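Local coordinates for protein LEOA (Escherichia coli, PDB 4AUR) that belongs to the bacterial dynamins and probably binds and hydrolyses GTP in a compact domain carried by a long helical stalk, at residues A57-F62 with I106-G111; L140-V145 with S171-I176; N221-A226 with N251-A256. One frame throughout, in Å; residues are numbered along the deposited sequence.

Contact 1 of 3, residues A57-F62 with I106-G111; sequences ALLGAF and IVDTPG
Asp108 and Leu58, the two residues most buried by this contact, meet where parallel strands 54-60 and 104-108 begin to part. Just before that point the strands are still joined in register, Ala57 opposite Val107. Leu58 N donates to Val107 O at 3.0 Å, with 158° at the hydrogen. Beside this bond Val107 CG2 lies 3.5 Å from Ala57 CB. The other branch of Val107 is anti to the carbonyl carbon (chi1 -64°), which leaves CG2 as the methyl turned to the alanine.

One residue on, a side chain leans into the widening gap. Asp108 has CG anti to its backbone N (chi1 167°), and its carboxylate reaches forward and across the opening until OD1 stands 2.6 Å from Leu58 O. Lys66 gives these oxygens their common partner, as a salt bridge to OD1 and a weak hydrogen bond to Leu58 O. The other carboxylate oxygen, OD2, is 3.9 Å from Phe62 CZ, with carboxylate and ring planes nearly perpendicular. Pro110 CB reaches the edge of the same ring, 4.4 Å from CE2, and Lys66 makes a cation-pi contact with it.

Gly60 and Lys66 fit a Walker A P-loop, and Asp108 to Gly111 read DTPG, the DxxG pattern of GTPases; the pairing is consistent with the nucleotide site of that family. Strand 140-146 continues the sheet beyond strand 54-60. Helix 66-74 packs on Leu58 and Ile106, while helix 129-136 packs on Ala57, Val107 and Thr109 from the other face.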
loop_
_atom_site.group_PDB
_atom_site.type_symbol
_atom_site.label_atom_id
_atom_site.label_comp_id
_atom_site.label_asym_id
_atom_site.label_seq_id
_atom_site.Cartn_x
_atom_site.Cartn_y
_atom_site.Cartn_z
ATOM N N ALA A 57 -39.925 -19.700 -9.662
ATOM C CA ALA A 57 -40.188 -20.934 -10.365
ATOM C C ALA A 57 -40.863 -21.856 -9.382
ATOM O O ALA A 57 -40.309 -22.202 -8.327
ATOM C CB ALA A 57 -38.912 -21.543 -10.882
ATOM N N LEU A 58 -42.088 -22.225 -9.716
ATOM C CA LEU A 58 -42.860 -23.109 -8.884
ATOM C C LEU A 58 -42.771 -24.517 -9.431
ATOM O O LEU A 58 -43.416 -24.855 -10.419
ATOM C CB LEU A 58 -44.304 -22.649 -8.853
ATOM C CG LEU A 58 -45.080 -23.268 -7.702
ATOM C CD1 LEU A 58 -44.501 -22.821 -6.371
ATOM C CD2 LEU A 58 -46.553 -22.924 -7.816
ATOM N N LEU A 59 -41.968 -25.328 -8.758
ATOM C CA LEU A 59 -41.665 -26.698 -9.193
ATOM C C LEU A 59 -42.262 -27.748 -8.262
ATOM O O LEU A 59 -42.312 -27.551 -7.046
ATOM C CB LEU A 59 -40.151 -26.903 -9.243
ATOM C CG LEU A 59 -39.434 -25.946 -10.169
ATOM C CD1 LEU A 59 -37.975 -26.332 -10.200
ATOM C CD2 LEU A 59 -40.053 -26.025 -11.548
ATOM N N GLY A 60 -42.695 -28.860 -8.850
ATOM C CA GLY A 60 -43.273 -29.955 -8.094
ATOM C C GLY A 60 -44.507 -30.543 -8.756
ATOM O O GLY A 60 -45.078 -29.972 -9.680
ATOM N N ALA A 61 -44.912 -31.709 -8.278
ATOM C CA ALA A 61 -46.109 -32.343 -8.772
ATOM C C ALA A 61 -47.277 -31.598 -8.190
ATOM O O ALA A 61 -47.192 -31.129 -7.063
ATOM C CB ALA A 61 -46.140 -33.792 -8.358
ATOM N N PHE A 62 -48.356 -31.477 -8.961
ATOM C CA PHE A 62 -49.523 -30.708 -8.530
ATOM C C PHE A 62 -50.241 -31.392 -7.386
ATOM O O PHE A 62 -50.758 -30.729 -6.490
ATOM C CB PHE A 62 -50.472 -30.464 -9.700
ATOM C CG PHE A 62 -49.948 -29.458 -10.684
ATOM C CD1 PHE A 62 -50.110 -28.096 -10.456
ATOM C CD2 PHE A 62 -49.267 -29.868 -11.822
ATOM C CE1 PHE A 62 -49.611 -27.167 -11.352
ATOM C CE2 PHE A 62 -48.762 -28.938 -12.719
ATOM C CZ PHE A 62 -48.931 -27.588 -12.481
ATOM N N ILE A 106 -44.541 -16.050 -12.569
ATOM C CA ILE A 106 -44.530 -17.371 -11.964
ATOM C C ILE A 106 -44.264 -18.298 -13.098
ATOM O O ILE A 106 -45.075 -18.407 -13.989
ATOM C CB ILE A 106 -45.865 -17.684 -11.262
ATOM C CG1 ILE A 106 -45.996 -16.775 -10.035
ATOM C CG2 ILE A 106 -45.917 -19.141 -10.827
ATOM C CD1 ILE A 106 -47.378 -16.667 -9.451
ATOM N N VAL A 107 -43.095 -18.918 -13.102
ATOM C CA VAL A 107 -42.700 -19.774 -14.221
ATOM C C VAL A 107 -42.826 -21.207 -13.782
ATOM O O VAL A 107 -42.654 -21.497 -12.611
ATOM C CB VAL A 107 -41.259 -19.504 -14.680
ATOM C CG1 VAL A 107 -41.149 -18.105 -15.226
ATOM C CG2 VAL A 107 -40.263 -19.676 -13.548
ATOM N N ASP A 108 -43.126 -22.106 -14.702
ATOM C CA ASP A 108 -43.155 -23.535 -14.357
ATOM C C ASP A 108 -43.072 -24.375 -15.626
ATOM O O ASP A 108 -43.227 -23.876 -16.732
ATOM C CB ASP A 108 -44.424 -23.834 -13.525
ATOM C CG ASP A 108 -44.728 -25.323 -13.367
ATOM O OD1 ASP A 108 -43.947 -26.041 -12.708
ATOM O OD2 ASP A 108 -45.777 -25.763 -13.899
ATOM N N THR A 109 -42.796 -25.647 -15.448
ATOM C CA THR A 109 -42.719 -26.575 -16.531
ATOM C C THR A 109 -43.726 -27.692 -16.272
ATOM O O THR A 109 -43.355 -28.734 -15.753
ATOM C CB THR A 109 -41.308 -27.138 -16.534
ATOM O OG1 THR A 109 -40.971 -27.504 -15.191
ATOM C CG2 THR A 109 -40.347 -26.082 -16.967
ATOM N N PRO A 110 -45.007 -27.492 -16.626
ATOM C CA PRO A 110 -46.047 -28.450 -16.226
ATOM C C PRO A 110 -45.901 -29.868 -16.782
ATOM O O PRO A 110 -46.272 -30.817 -16.120
ATOM C CB PRO A 110 -47.341 -27.810 -16.757
ATOM C CG PRO A 110 -47.001 -26.384 -17.002
ATOM C CD PRO A 110 -45.579 -26.437 -17.470
ATOM N N GLY A 111 -45.365 -30.001 -17.985
ATOM C CA GLY A 111 -45.140 -31.318 -18.577
ATOM C C GLY A 111 -44.484 -32.343 -17.665
ATOM O O GLY A 111 -44.891 -33.502 -17.651
#

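Contact 2 of 3, residues L140-V145 with S171-I176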
loop_
_atom_site.group_PDB
_atom_site.type_symbol
_atom_site.label_atom_id
_atom_site.label_comp_id
_atom_site.label_asym_id
_atom_site.label_seq_id
_atom_site.Cartn_x
_atom_site.Cartn_y
_atom_site.Cartn_z
ATOM N N LEU A 140 -36.214 -16.966 -7.088
ATOM C CA LEU A 140 -36.645 -17.913 -6.078
ATOM C C LEU A 140 -37.168 -19.161 -6.765
ATOM O O LEU A 140 -37.820 -19.068 -7.797
ATOM C CB LEU A 140 -37.773 -17.298 -5.257
ATOM C CG LEU A 140 -37.481 -16.767 -3.878
ATOM C CD1 LEU A 140 -38.759 -16.248 -3.237
ATOM C CD2 LEU A 140 -36.918 -17.895 -3.049
ATOM N N ILE A 141 -36.906 -20.318 -6.182
ATOM C CA ILE A 141 -37.381 -21.578 -6.734
ATOM C C ILE A 141 -38.005 -22.380 -5.618
ATOM O O ILE A 141 -37.371 -22.645 -4.624
ATOM C CB ILE A 141 -36.224 -22.365 -7.376
ATOM C CG1 ILE A 141 -35.568 -21.532 -8.472
ATOM C CG2 ILE A 141 -36.712 -23.698 -7.934
ATOM C CD1 ILE A 141 -34.571 -22.295 -9.300
ATOM N N PHE A 142 -39.261 -22.749 -5.773
ATOM C CA PHE A 142 -39.938 -23.565 -4.765
ATOM C C PHE A 142 -40.116 -24.922 -5.346
ATOM O O PHE A 142 -40.815 -25.082 -6.321
ATOM C CB PHE A 142 -41.329 -23.036 -4.416
ATOM C CG PHE A 142 -41.343 -21.679 -3.769
ATOM C CD1 PHE A 142 -40.245 -21.187 -3.078
ATOM C CD2 PHE A 142 -42.506 -20.905 -3.816
ATOM C CE1 PHE A 142 -40.301 -19.938 -2.468
ATOM C CE2 PHE A 142 -42.565 -19.664 -3.205
ATOM C CZ PHE A 142 -41.460 -19.178 -2.542
ATOM N N TYR A 143 -39.470 -25.899 -4.753
ATOM C CA TYR A 143 -39.702 -27.274 -5.137
ATOM C C TYR A 143 -40.609 -27.861 -4.077
ATOM O O TYR A 143 -40.172 -28.118 -2.961
ATOM C CB TYR A 143 -38.385 -28.041 -5.225
ATOM C CG TYR A 143 -38.474 -29.178 -6.170
ATOM C CD1 TYR A 143 -39.231 -30.296 -5.859
ATOM C CD2 TYR A 143 -37.861 -29.123 -7.399
ATOM C CE1 TYR A 143 -39.357 -31.337 -6.735
ATOM C CE2 TYR A 143 -37.977 -30.165 -8.282
ATOM C CZ TYR A 143 -38.723 -31.268 -7.937
ATOM O OH TYR A 143 -38.845 -32.302 -8.810
ATOM N N VAL A 144 -41.881 -28.039 -4.415
ATOM C CA VAL A 144 -42.873 -28.468 -3.436
ATOM C C VAL A 144 -43.043 -29.966 -3.502
ATOM O O VAL A 144 -43.350 -30.515 -4.573
ATOM C CB VAL A 144 -44.234 -27.819 -3.686
ATOM C CG1 VAL A 144 -45.272 -28.414 -2.755
ATOM C CG2 VAL A 144 -44.155 -26.319 -3.491
ATOM N N VAL A 145 -42.865 -30.612 -2.347
ATOM C CA VAL A 145 -42.960 -32.079 -2.218
ATOM C C VAL A 145 -44.000 -32.500 -1.155
ATOM O O VAL A 145 -44.741 -31.653 -0.636
ATOM C CB VAL A 145 -41.583 -32.701 -1.913
ATOM C CG1 VAL A 145 -40.598 -32.329 -3.004
ATOM C CG2 VAL A 145 -41.075 -32.270 -0.553
ATOM N N SER A 171 -30.625 -20.755 -4.280
ATOM C CA SER A 171 -31.873 -20.028 -4.479
ATOM C C SER A 171 -33.123 -20.911 -4.552
ATOM O O SER A 171 -34.186 -20.463 -4.969
ATOM C CB SER A 171 -31.760 -19.124 -5.717
ATOM O OG SER A 171 -31.739 -19.812 -6.934
ATOM N N THR A 172 -32.992 -22.160 -4.116
ATOM C CA THR A 172 -34.100 -23.104 -4.102
ATOM C C THR A 172 -34.511 -23.497 -2.691
ATOM O O THR A 172 -33.668 -23.911 -1.895
ATOM C CB THR A 172 -33.693 -24.364 -4.821
ATOM O OG1 THR A 172 -33.489 -24.055 -6.192
ATOM C CG2 THR A 172 -34.759 -25.422 -4.699
ATOM N N ILE A 173 -35.803 -23.365 -2.395
ATOM C CA ILE A 173 -36.382 -23.885 -1.159
ATOM C C ILE A 173 -37.216 -25.117 -1.459
ATOM O O ILE A 173 -38.224 -25.039 -2.195
ATOM C CB ILE A 173 -37.348 -22.896 -0.483
ATOM C CG1 ILE A 173 -36.628 -21.631 -0.051
ATOM C CG2 ILE A 173 -37.939 -23.522 0.758
ATOM C CD1 ILE A 173 -37.537 -20.427 -0.018
ATOM N N PHE A 174 -36.804 -26.246 -0.892
ATOM C CA PHE A 174 -37.656 -27.428 -0.898
ATOM C C PHE A 174 -38.686 -27.292 0.205
ATOM O O PHE A 174 -38.344 -27.008 1.370
ATOM C CB PHE A 174 -36.847 -28.681 -0.740
ATOM C CG PHE A 174 -36.000 -28.947 -1.913
ATOM C CD1 PHE A 174 -36.491 -29.657 -2.968
ATOM C CD2 PHE A 174 -34.721 -28.434 -1.985
ATOM C CE1 PHE A 174 -35.719 -29.870 -4.085
ATOM C CE2 PHE A 174 -33.939 -28.643 -3.093
ATOM C CZ PHE A 174 -34.447 -29.362 -4.149
ATOM N N VAL A 175 -39.940 -27.482 -0.181
ATOM C CA VAL A 175 -41.047 -27.123 0.655
ATOM C C VAL A 175 -41.809 -28.384 0.928
ATOM O O VAL A 175 -42.542 -28.873 0.061
ATOM C CB VAL A 175 -41.930 -26.100 -0.052
ATOM C CG1 VAL A 175 -43.211 -25.857 0.725
ATOM C CG2 VAL A 175 -41.148 -24.812 -0.206
ATOM N N ILE A 176 -41.602 -28.937 2.126
ATOM C CA ILE A 176 -42.272 -30.165 2.497
ATOM C C ILE A 176 -43.633 -29.754 2.986
ATOM O O ILE A 176 -43.754 -29.144 4.046
ATOM C CB ILE A 176 -41.538 -30.987 3.540
ATOM C CG1 ILE A 176 -40.127 -31.315 3.065
ATOM C CG2 ILE A 176 -42.292 -32.277 3.730
ATOM C CD1 ILE A 176 -39.214 -31.912 4.127
#
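Two strands of a beta-alpha-beta unit lie side by side here, Ile141 to Val145 paired in parallel with Thr172 to Ile176, and helix 156-165 forms the crossover between them. Five backbone hydrogen bonds join the pair, passing from Ile141 N to Ser171 O at the start to Val145 N to Val175 O at the end.

Each face of the sheet has its own packing. On the face of Tyr143 and Phe174, the Phe174 ring leans its CD1 to within 3.4 Å of Tyr143 CB. The tyrosine CG is anti to the backbone N (chi1 -154°), which carries its ring away from the neighbouring strand, while Phe174 CG stays beside its own N. The two rings meet obliquely, centroids 5.4 Å apart and planes at 36°. Along the same face, Thr172 OG1 sits 3.4 Å from Ile141 CB; Lys168 O is hydrogen-bonded to that hydroxyl, so its polar end has a partner although it lies against Ile141. Val145 CG2 meets Ile176 CG1 at 3.9 Å farther along.

On the opposite face Ile173 is the joining residue. Its CD1 touches the edge of the Phe142 ring at CE1, 3.7 Å away, with the two side chains pointing the same way, and also reaches Leu140 CD2 at 4.0 Å. Val144 CG2 and Val175 CB follow at 4.1 Å.

Helices 156-165 and 188-209 pack on the Phe174 face and helix 250-273 on the Ile173 face. A buried parallel pair between helical layers, running on to Asn177 and the NKMD sequence that resembles a G4 guanine-recognition motif, is typical of the P-loop GTPase fold.

Contact 3 of 3, residues N221-A226 with N251-A256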
loop_
_atom_site.group_PDB
_atom_site.type_symbol
_atom_site.label_atom_id
_atom_site.label_comp_id
_atom_site.label_asym_id
_atom_site.label_seq_id
_atom_site.Cartn_x
_atom_site.Cartn_y
_atom_site.Cartn_z
ATOM N N ASN A 221 -31.888 -25.641 1.411
ATOM C CA ASN A 221 -32.955 -24.938 2.069
ATOM C C ASN A 221 -34.199 -25.787 2.133
ATOM O O ASN A 221 -34.818 -26.037 1.113
ATOM C CB ASN A 221 -33.241 -23.667 1.305
ATOM C CG ASN A 221 -32.078 -22.699 1.353
ATOM O OD1 ASN A 221 -31.494 -22.336 0.321
ATOM N ND2 ASN A 221 -31.735 -22.269 2.564
ATOM N N ILE A 222 -34.562 -26.241 3.329
ATOM C CA ILE A 222 -35.773 -27.031 3.498
ATOM C C ILE A 222 -36.688 -26.439 4.555
ATOM O O ILE A 222 -36.250 -25.988 5.605
ATOM C CB ILE A 222 -35.474 -28.504 3.860
ATOM C CG1 ILE A 222 -34.491 -29.098 2.857
ATOM C CG2 ILE A 222 -36.762 -29.318 3.841
ATOM C CD1 ILE A 222 -34.042 -30.498 3.195
ATOM N N VAL A 223 -37.973 -26.477 4.260
ATOM C CA VAL A 223 -38.960 -25.905 5.114
ATOM C C VAL A 223 -40.177 -26.811 5.138
ATOM O O VAL A 223 -40.610 -27.306 4.106
ATOM C CB VAL A 223 -39.320 -24.506 4.608
ATOM C CG1 VAL A 223 -40.728 -24.131 4.986
ATOM C CG2 VAL A 223 -38.335 -23.487 5.174
ATOM N N CYS A 224 -40.714 -27.030 6.330
ATOM C CA CYS A 224 -41.860 -27.901 6.498
ATOM C C CYS A 224 -43.097 -27.034 6.687
ATOM O O CYS A 224 -43.068 -26.051 7.417
ATOM C CB CYS A 224 -41.636 -28.835 7.686
ATOM S SG CYS A 224 -40.140 -29.863 7.564
ATOM N N VAL A 225 -44.186 -27.391 6.029
ATOM C CA VAL A 225 -45.308 -26.493 5.936
ATOM C C VAL A 225 -46.593 -27.289 5.738
ATOM O O VAL A 225 -46.549 -28.483 5.419
ATOM C CB VAL A 225 -45.019 -25.505 4.775
ATOM C CG1 VAL A 225 -46.241 -25.196 3.909
ATOM C CG2 VAL A 225 -44.368 -24.234 5.308
ATOM N N ALA A 226 -47.734 -26.633 5.953
ATOM C CA ALA A 226 -49.033 -27.244 5.736
ATOM C C ALA A 226 -49.964 -26.278 5.061
ATOM O O ALA A 226 -50.927 -25.842 5.652
ATOM C CB ALA A 226 -49.618 -27.675 7.064
ATOM N N ASN A 251 -45.052 -18.856 7.825
ATOM C CA ASN A 251 -44.059 -17.839 8.118
ATOM C C ASN A 251 -42.621 -18.367 7.964
ATOM O O ASN A 251 -41.733 -17.646 7.499
ATOM C CB ASN A 251 -44.301 -17.241 9.515
ATOM C CG ASN A 251 -45.321 -16.094 9.502
ATOM O OD1 ASN A 251 -46.054 -15.870 8.520
ATOM N ND2 ASN A 251 -45.369 -15.357 10.601
ATOM N N ASP A 252 -42.394 -19.629 8.320
ATOM C CA ASP A 252 -41.094 -20.256 8.094
ATOM C C ASP A 252 -40.700 -20.177 6.609
ATOM O O ASP A 252 -39.531 -19.973 6.290
ATOM C CB ASP A 252 -41.086 -21.714 8.593
ATOM C CG ASP A 252 -41.318 -21.836 10.115
ATOM O OD1 ASP A 252 -40.915 -20.930 10.865
ATOM O OD2 ASP A 252 -41.899 -22.844 10.567
ATOM N N LEU A 253 -41.676 -20.291 5.712
ATOM C CA LEU A 253 -41.423 -20.203 4.274
ATOM C C LEU A 253 -41.243 -18.787 3.758
ATOM O O LEU A 253 -40.373 -18.541 2.927
ATOM C CB LEU A 253 -42.567 -20.807 3.509
ATOM C CG LEU A 253 -42.475 -20.788 1.989
ATOM C CD1 LEU A 253 -41.282 -21.633 1.547
ATOM C CD2 LEU A 253 -43.787 -21.288 1.387
ATOM N N LYS A 254 -42.086 -17.860 4.193
ATOM C CA LYS A 254 -41.907 -16.461 3.806
ATOM C C LYS A 254 -40.532 -15.977 4.252
ATOM O O LYS A 254 -39.873 -15.263 3.513
ATOM C CB LYS A 254 -42.987 -15.564 4.413
ATOM C CG LYS A 254 -44.361 -15.730 3.784
ATOM C CD LYS A 254 -45.446 -15.154 4.678
ATOM C CE LYS A 254 -46.765 -14.938 3.940
ATOM N NZ LYS A 254 -47.850 -14.524 4.887
ATOM N N ASN A 255 -40.109 -16.375 5.453
ATOM C CA ASN A 255 -38.840 -15.905 6.027
ATOM C C ASN A 255 -37.609 -16.436 5.279
ATOM O O ASN A 255 -36.639 -15.698 5.009
ATOM C CB ASN A 255 -38.742 -16.273 7.519
ATOM C CG ASN A 255 -39.679 -15.443 8.400
ATOM O OD1 ASN A 255 -40.018 -15.851 9.512
ATOM N ND2 ASN A 255 -40.093 -14.274 7.914
ATOM N N ALA A 256 -37.656 -17.721 4.953
ATOM C CA ALA A 256 -36.590 -18.350 4.182
ATOM C C ALA A 256 -36.490 -17.681 2.831
ATOM O O ALA A 256 -35.404 -17.432 2.323
ATOM C CB ALA A 256 -36.861 -19.837 4.003
#
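The peptide group joining Asp252 to Leu253 presents one face to Val223, whose two methyls both lie over it: CG2 is 3.9 Å from Asp252 O and CG1 is 4.0 Å from Leu253 N. The side chain of Asp252 touches with CB, 4.4 Å from Val223 CG1. The valine spreads across the helix because CG1 is anti to its backbone N (chi1 152°) and CG2 lies beside that N. CG2 thereby also reaches Ala256 CB, one turn on, at 4.1 Å.

This joins the sheet to a helical layer of the three-layer alpha/beta/alpha fold. Strand 221-224, outermost at one end of the sheet, runs nearly antiparallel to the helix segment 251-256, at 158° and with 8.1 Å at the closest approach of the axes. The opposite side of the strand, carrying Ile222 and Cys224, packs on helix 188-209.

Leu253 CB rests against both valines, 4.1 Å from Val223 CG1 and 4.3 Å from Val225 CG2. Beyond CB, the leucine side chain continues over the inner strand, against Ile173 and Val175, and touches Val69 of helix 66-74.

The three contacts follow one sheet outward from the probable nucleotide site to its edge. Contact 1 holds the start of the P-loop pattern and the DxxG sequence. Contact 2, centred 11 Å away, shares a strand boundary with it through probable hydrogen bonds from Leu59 N to Phe142 O and from Val144 N to Leu59 O, each 2.7 Å; Val144 also touches residues of the P-loop pattern. Contact 3 adds the strand at one end of the sheet, 9 Å from contact 2 between centres, with Val225 N probably bonded to Ile176 O at 2.7 Å. Contacts 1 and 3 do not touch: their nearest atoms are about 8 Å apart, and strand 140-146 and strand 172-177 lie between their strands.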